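Local coordinates for protein elongation factor G (Thermus thermophilus, PDB 2DY1) that probably acts as a GTPase elongation factor in protein synthesis and is seen here holding GTP and a magnesium ion, at residues 82-90 / 428-436; 236-244 / 267-277. One frame throughout, in Å; residues are numbered along the deposited sequence.

Interaction 1 (82-90 / 428-436)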
# COMPACT_ATOMS: atom_id res chain seq x y z
N PRO A 82 0.42 9.73 -5.08
CA PRO A 82 -0.65 9.06 -5.81
C PRO A 82 -1.99 9.27 -5.11
O PRO A 82 -2.06 9.66 -3.93
CB PRO A 82 -0.26 7.58 -5.74
CG PRO A 82 1.24 7.62 -5.67
CD PRO A 82 1.46 8.76 -4.68
N GLY A 83 -3.05 8.94 -5.83
CA GLY A 83 -4.37 9.04 -5.27
C GLY A 83 -4.97 7.64 -5.09
O GLY A 83 -5.66 7.38 -4.12
N TYR A 84 -4.68 6.72 -6.00
CA TYR A 84 -5.27 5.38 -5.91
C TYR A 84 -4.65 4.50 -4.84
O TYR A 84 -3.43 4.51 -4.64
CB TYR A 84 -5.16 4.66 -7.26
CG TYR A 84 -6.13 5.15 -8.30
CD1 TYR A 84 -5.68 5.78 -9.46
CD2 TYR A 84 -7.51 4.97 -8.14
CE1 TYR A 84 -6.57 6.22 -10.44
CE2 TYR A 84 -8.41 5.41 -9.11
CZ TYR A 84 -7.93 6.03 -10.26
OH TYR A 84 -8.82 6.48 -11.21
N GLY A 85 -5.49 3.70 -4.18
CA GLY A 85 -5.02 2.80 -3.14
C GLY A 85 -4.04 1.75 -3.66
O GLY A 85 -3.30 1.12 -2.91
N ASP A 86 -4.07 1.54 -4.97
CA ASP A 86 -3.14 0.62 -5.59
C ASP A 86 -1.71 1.02 -5.27
O ASP A 86 -0.79 0.18 -5.22
CB ASP A 86 -3.29 0.69 -7.11
CG ASP A 86 -4.61 0.16 -7.58
OD1 ASP A 86 -4.66 -0.99 -8.08
OD2 ASP A 86 -5.60 0.90 -7.43
N PHE A 87 -1.53 2.32 -5.08
CA PHE A 87 -0.20 2.87 -4.84
C PHE A 87 0.04 3.28 -3.39
O PHE A 87 0.75 4.26 -3.13
CB PHE A 87 0.02 4.04 -5.80
CG PHE A 87 -0.30 3.68 -7.24
CD1 PHE A 87 -1.27 4.39 -7.95
CD2 PHE A 87 0.32 2.60 -7.85
CE1 PHE A 87 -1.62 4.00 -9.26
CE2 PHE A 87 -0.01 2.21 -9.15
CZ PHE A 87 -0.99 2.91 -9.85
N VAL A 88 -0.57 2.54 -2.48
CA VAL A 88 -0.43 2.76 -1.03
C VAL A 88 1.05 2.86 -0.63
O VAL A 88 1.40 3.61 0.28
CB VAL A 88 -1.12 1.62 -0.25
CG1 VAL A 88 -0.48 0.28 -0.58
CG2 VAL A 88 -1.08 1.89 1.25
N GLY A 89 1.93 2.09 -1.28
CA GLY A 89 3.35 2.17 -0.94
C GLY A 89 3.89 3.59 -1.04
O GLY A 89 4.47 4.15 -0.09
N GLU A 90 3.64 4.21 -2.18
CA GLU A 90 4.11 5.56 -2.41
C GLU A 90 3.38 6.59 -1.57
O GLU A 90 3.98 7.55 -1.10
CB GLU A 90 3.95 5.90 -3.90
CG GLU A 90 5.03 5.27 -4.77
CD GLU A 90 6.34 6.03 -4.67
OE1 GLU A 90 7.08 5.84 -3.69
OE2 GLU A 90 6.61 6.85 -5.57
N HIS A 428 -1.43 -4.72 -4.95
CA HIS A 428 -2.54 -4.10 -4.24
C HIS A 428 -3.78 -3.83 -5.04
O HIS A 428 -4.72 -3.19 -4.54
CB HIS A 428 -2.04 -2.80 -3.57
CG HIS A 428 -1.15 -3.06 -2.39
ND1 HIS A 428 0.22 -3.18 -2.47
CD2 HIS A 428 -1.47 -3.28 -1.09
CE1 HIS A 428 0.71 -3.45 -1.27
NE2 HIS A 428 -0.30 -3.51 -0.42
N GLY A 429 -3.81 -4.31 -6.28
CA GLY A 429 -4.99 -4.09 -7.10
C GLY A 429 -4.67 -4.41 -8.54
O GLY A 429 -3.52 -4.64 -8.90
N GLU A 430 -5.71 -4.41 -9.37
CA GLU A 430 -5.55 -4.67 -10.79
C GLU A 430 -4.65 -3.61 -11.46
O GLU A 430 -3.77 -3.94 -12.26
CB GLU A 430 -6.95 -4.72 -11.46
CG GLU A 430 -6.90 -5.11 -12.93
CD GLU A 430 -8.28 -5.28 -13.58
OE1 GLU A 430 -9.30 -4.97 -12.94
OE2 GLU A 430 -8.32 -5.74 -14.75
N LEU A 431 -4.88 -2.34 -11.14
CA LEU A 431 -4.08 -1.27 -11.72
C LEU A 431 -2.65 -1.38 -11.24
O LEU A 431 -1.71 -1.23 -12.03
CB LEU A 431 -4.68 0.10 -11.35
CG LEU A 431 -3.84 1.32 -11.75
CD1 LEU A 431 -3.66 1.38 -13.27
CD2 LEU A 431 -4.51 2.58 -11.24
N HIS A 432 -2.47 -1.67 -9.95
CA HIS A 432 -1.10 -1.81 -9.43
C HIS A 432 -0.33 -2.86 -10.25
O HIS A 432 0.78 -2.60 -10.73
CB HIS A 432 -1.15 -2.21 -7.96
CG HIS A 432 0.20 -2.29 -7.31
ND1 HIS A 432 0.44 -3.10 -6.22
CD2 HIS A 432 1.36 -1.65 -7.57
CE1 HIS A 432 1.71 -2.96 -5.85
NE2 HIS A 432 2.29 -2.09 -6.65
N LEU A 433 -0.93 -4.04 -10.42
CA LEU A 433 -0.27 -5.12 -11.16
C LEU A 433 -0.04 -4.77 -12.62
O LEU A 433 0.98 -5.13 -13.22
CB LEU A 433 -1.09 -6.41 -11.02
CG LEU A 433 -1.04 -7.01 -9.61
CD1 LEU A 433 -2.08 -8.11 -9.50
CD2 LEU A 433 0.37 -7.54 -9.30
N ALA A 434 -0.98 -4.02 -13.21
CA ALA A 434 -0.79 -3.61 -14.60
C ALA A 434 0.44 -2.71 -14.70
O ALA A 434 1.24 -2.84 -15.62
CB ALA A 434 -2.05 -2.85 -15.11
N THR A 435 0.61 -1.79 -13.74
CA THR A 435 1.77 -0.91 -13.80
C THR A 435 3.07 -1.67 -13.57
O THR A 435 4.11 -1.26 -14.06
CB THR A 435 1.68 0.29 -12.79
OG1 THR A 435 1.67 -0.17 -11.43
CG2 THR A 435 0.43 1.12 -13.10
N ALA A 436 3.00 -2.79 -12.85
CA ALA A 436 4.22 -3.59 -12.62
C ALA A 436 4.59 -4.32 -13.92
O ALA A 436 5.76 -4.42 -14.27
CB ALA A 436 3.99 -4.62 -11.50
O HOH W 1 -7.08 -1.42 -9.34
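The imidazole of His-428 carries a methyl of Val-88 over the centre of one face, a CH-pi contact with CG1 3.7 Å from the ring centroid; its NE2 is bonded to the carbonyl oxygen of Pro-379. Asp-86 O lies over one face of His-432, toward the rim, 3.4 Å from CG. At the edge of the same ring, in its plane, ND1 accepts the His-428 amide (N to ND1 2.8 Å), and NE2 is bonded to Asp-409, so both nitrogens are satisfied and the ring's rotation is fixed. Phe-87 has Asp-86 CB over one face and Thr-435 at its edge, with OG1 3.7 Å from CE2; the threonine hydroxyl donates to His-432 O. Leu-431, whose CG stands anti to its own backbone N (chi1 173°), brings CG to 3.8 Å from Phe-87 CZ, while its CD2 branch reaches 3.8 Å from Tyr-84 CD1. The Asp-86 carboxylate sits at the start of helix 430-442: OD1 takes the His-432 amide (N to OD1 3.0 Å, N-H...O 149°) from above the carboxylate plane, and a water bridges OD1 to Leu-431 N. The helix end probably stabilises this anion. OD1 also lies 3.3 Å from Gly-429 CA, where a CB would clash. With an alanine in place of Asp-86, the His-432 amide and the bridging water would probably lose their acceptor, leaving the helix start without its negative partner. Gly-83 touches GTP and Tyr-84 packs on GTP-binding Thr-60; Pro-82 and Gly-83 are the last two residues of the DxxG motif, which leads into switch II of a translational GTPase, here docked on domain III.

Interaction 2 (236-244 / 267-277)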
# COMPACT_ATOMS: atom_id res chain seq x y z
N LYS A 236 0.39 33.44 16.03
CA LYS A 236 1.15 32.42 16.74
C LYS A 236 0.25 31.32 17.28
O LYS A 236 0.60 30.14 17.24
CB LYS A 236 1.96 33.05 17.88
CG LYS A 236 3.07 33.97 17.39
CD LYS A 236 3.91 34.54 18.53
CE LYS A 236 5.06 35.39 18.00
NZ LYS A 236 5.89 35.99 19.08
N ALA A 237 -0.92 31.69 17.78
CA ALA A 237 -1.84 30.70 18.30
C ALA A 237 -2.33 29.79 17.17
O ALA A 237 -2.43 28.57 17.34
CB ALA A 237 -3.03 31.37 18.98
N PHE A 238 -2.63 30.40 16.02
CA PHE A 238 -3.08 29.67 14.83
C PHE A 238 -2.03 28.63 14.43
O PHE A 238 -2.35 27.46 14.29
CB PHE A 238 -3.29 30.66 13.68
CG PHE A 238 -3.50 30.01 12.33
CD1 PHE A 238 -4.60 29.22 12.09
CD2 PHE A 238 -2.58 30.22 11.30
CE1 PHE A 238 -4.81 28.63 10.82
CE2 PHE A 238 -2.77 29.63 10.03
CZ PHE A 238 -3.88 28.85 9.80
N HIS A 239 -0.79 29.07 14.28
CA HIS A 239 0.31 28.17 13.90
C HIS A 239 0.49 27.04 14.91
O HIS A 239 0.70 25.88 14.55
CB HIS A 239 1.62 28.95 13.80
CG HIS A 239 2.75 28.17 13.21
ND1 HIS A 239 2.95 28.05 11.84
CD2 HIS A 239 3.74 27.44 13.79
CE1 HIS A 239 4.00 27.29 11.61
NE2 HIS A 239 4.50 26.91 12.78
N GLU A 240 0.37 27.38 16.19
CA GLU A 240 0.54 26.37 17.23
C GLU A 240 -0.60 25.37 17.23
O GLU A 240 -0.39 24.17 17.44
CB GLU A 240 0.67 27.09 18.58
CG GLU A 240 0.97 26.21 19.76
CD GLU A 240 2.31 25.51 19.68
OE1 GLU A 240 3.18 25.91 18.87
OE2 GLU A 240 2.49 24.55 20.45
N ALA A 241 -1.82 25.84 16.96
CA ALA A 241 -2.95 24.93 16.94
C ALA A 241 -2.85 23.95 15.76
O ALA A 241 -3.19 22.78 15.89
CB ALA A 241 -4.28 25.71 16.84
N VAL A 242 -2.41 24.46 14.61
CA VAL A 242 -2.28 23.59 13.44
C VAL A 242 -1.17 22.57 13.71
O VAL A 242 -1.32 21.39 13.39
CB VAL A 242 -1.99 24.41 12.17
CG1 VAL A 242 -1.76 23.46 10.95
CG2 VAL A 242 -3.19 25.30 11.87
N ARG A 243 -0.07 23.04 14.29
CA ARG A 243 1.06 22.16 14.63
C ARG A 243 0.61 20.96 15.48
O ARG A 243 1.10 19.84 15.29
CB ARG A 243 2.13 22.95 15.39
CG ARG A 243 3.38 22.11 15.73
CD ARG A 243 4.38 22.89 16.56
NE ARG A 243 3.94 23.09 17.94
CZ ARG A 243 3.89 22.13 18.87
NH1 ARG A 243 4.26 20.89 18.59
NH2 ARG A 243 3.50 22.43 20.11
N ARG A 244 -0.32 21.20 16.41
CA ARG A 244 -0.83 20.18 17.31
C ARG A 244 -2.02 19.37 16.78
O ARG A 244 -2.56 18.50 17.46
CB ARG A 244 -1.21 20.83 18.65
CG ARG A 244 -0.04 21.40 19.41
CD ARG A 244 -0.52 22.23 20.60
NE ARG A 244 0.57 22.52 21.53
CZ ARG A 244 0.64 23.62 22.28
NH1 ARG A 244 -0.32 24.53 22.22
NH2 ARG A 244 1.67 23.79 23.09
N LEU A 267 0.07 30.34 2.60
CA LEU A 267 -0.64 29.72 3.71
C LEU A 267 0.10 28.48 4.23
O LEU A 267 0.10 28.22 5.43
CB LEU A 267 -2.08 29.37 3.30
CG LEU A 267 -2.97 28.70 4.34
CD1 LEU A 267 -3.15 29.61 5.55
CD2 LEU A 267 -4.32 28.38 3.71
N ILE A 268 0.73 27.72 3.33
CA ILE A 268 1.50 26.56 3.76
C ILE A 268 2.61 27.03 4.71
O ILE A 268 2.82 26.43 5.78
CB ILE A 268 2.11 25.84 2.54
CG1 ILE A 268 1.01 25.01 1.86
CG2 ILE A 268 3.29 24.96 2.95
CD1 ILE A 268 1.36 24.53 0.43
N LEU A 269 3.31 28.09 4.32
CA LEU A 269 4.39 28.62 5.15
C LEU A 269 3.85 29.14 6.48
O LEU A 269 4.41 28.89 7.55
CB LEU A 269 5.13 29.74 4.40
CG LEU A 269 5.93 29.19 3.22
CD1 LEU A 269 6.20 30.32 2.23
CD2 LEU A 269 7.25 28.55 3.72
N GLU A 270 2.72 29.83 6.43
CA GLU A 270 2.15 30.39 7.65
C GLU A 270 1.55 29.38 8.63
O GLU A 270 1.69 29.51 9.85
CB GLU A 270 1.08 31.41 7.27
CG GLU A 270 0.25 31.90 8.45
CD GLU A 270 -0.89 32.81 8.00
OE1 GLU A 270 -1.27 32.75 6.81
OE2 GLU A 270 -1.41 33.57 8.85
N ALA A 271 0.89 28.36 8.09
CA ALA A 271 0.21 27.38 8.92
C ALA A 271 0.89 26.07 9.30
O ALA A 271 0.64 25.54 10.37
CB ALA A 271 -1.14 27.05 8.28
N LEU A 272 1.74 25.54 8.42
CA LEU A 272 2.34 24.25 8.67
C LEU A 272 3.67 24.37 9.38
O LEU A 272 4.36 25.37 9.24
CB LEU A 272 2.44 23.48 7.35
CG LEU A 272 1.06 23.37 6.68
CD1 LEU A 272 1.22 22.56 5.38
CD2 LEU A 272 0.03 22.69 7.59
N PRO A 273 4.04 23.33 10.14
CA PRO A 273 5.31 23.37 10.88
C PRO A 273 6.59 23.16 10.14
O PRO A 273 6.64 22.47 9.14
CB PRO A 273 5.11 22.28 11.93
CG PRO A 273 4.42 21.22 11.12
CD PRO A 273 3.35 22.06 10.38
N SER A 274 7.65 23.75 10.70
CA SER A 274 8.99 23.60 10.15
C SER A 274 9.56 22.31 10.75
O SER A 274 9.04 21.76 11.72
CB SER A 274 9.86 24.77 10.61
OG SER A 274 10.14 24.62 12.00
N PRO A 275 10.65 21.79 10.15
CA PRO A 275 11.26 20.57 10.67
C PRO A 275 11.74 20.76 12.11
O PRO A 275 11.65 19.85 12.93
CB PRO A 275 12.42 20.33 9.70
CG PRO A 275 11.91 20.87 8.42
CD PRO A 275 11.17 22.14 8.82
N THR A 276 12.24 21.96 12.40
CA THR A 276 12.72 22.27 13.74
C THR A 276 11.59 22.17 14.75
O THR A 276 11.77 21.69 15.87
CB THR A 276 13.31 23.68 13.79
OG1 THR A 276 14.47 23.74 12.95
CG2 THR A 276 13.72 24.03 15.23
N GLU A 277 10.41 22.65 14.37
CA GLU A 277 9.27 22.57 15.27
C GLU A 277 8.84 21.12 15.53
O GLU A 277 8.21 20.83 16.55
CB GLU A 277 8.09 23.39 14.71
CG GLU A 277 8.33 24.88 14.80
CD GLU A 277 7.26 25.72 14.13
OE1 GLU A 277 6.84 26.72 14.74
OE2 GLU A 277 6.85 25.40 13.00
O HOH W 2 2.19 24.57 12.38
O HOH W 3 4.34 27.31 17.10
O HOH W 4 5.40 19.60 16.43
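Phe-238 and Ala-271 form the apolar centre, with ring atom CE2 of Phe-238 3.5 Å from the methyl CB of Ala-271. Leu-267 CD1 approaches the same ring obliquely. Val-242 CG1 rests 3.9 Å from Leu-272 CD2 and also close against the carbonyl oxygen of Ala-271. Ala-271 lies where helices 236-243 and 267-271 cross nearly at right angles (86°), their axes 9.9 Å apart. Outward from this core, the trans chi1 of His-239 (-171°) sends its ring over the end of helix 261-271. ND1 donates to Glu-270 O at 2.8 Å, nearly straight but from above the carbonyl plane; NE2 donates to Glu-277 OE2 at 2.8 Å, straighter still (174°), on the syn side of a carboxylate nearly coplanar with the ring. With both nitrogens donating, the imidazole is probably protonated. Glu-277 OE2 takes a second bond through its anti lone pair, from Ser-274 N, while Ser-274 OG accepts Glu-277 N: a capping box that opens helix 275-279. A water over the face of the histidine ring links His-239 O to Ala-271 O. At the rim, Arg-243 lays CD 4.2 Å from Glu-277 CB; its NE pairs with Glu-240 OE1, and a water joins its NH1 to Glu-277 O. On the sheet side, Pro-249 of strand 248-252 receives Phe-238, Val-242 and Ala-271, Met-130 of strand 129-134 meets Leu-267, Ala-271 and Leu-272, and Leu-272 continues onto Val-12 of strand 9-16, so the helices pack against these parallel strands of the GTPase core.

From the N terminus, the chain first passes through 82-90, beside the bound nucleotide, and then goes on through the rest of the GTPase domain. On the way, interaction 2 closes a short loop: 236-244 and 267-277 are separated by 22 residues that include strand 248-252. The chain then runs through the beta strands of domain 2 into domain III, where 428-436 comes back to 82-90 and interaction 1 closes a loop of 337 residues. The short loop therefore lies wholly within the long one. Interaction 2 ties helices within one domain; interaction 1 joins two domains. Their centres are 32 Å apart, and their nearest atoms, about 16 Å apart, do not touch.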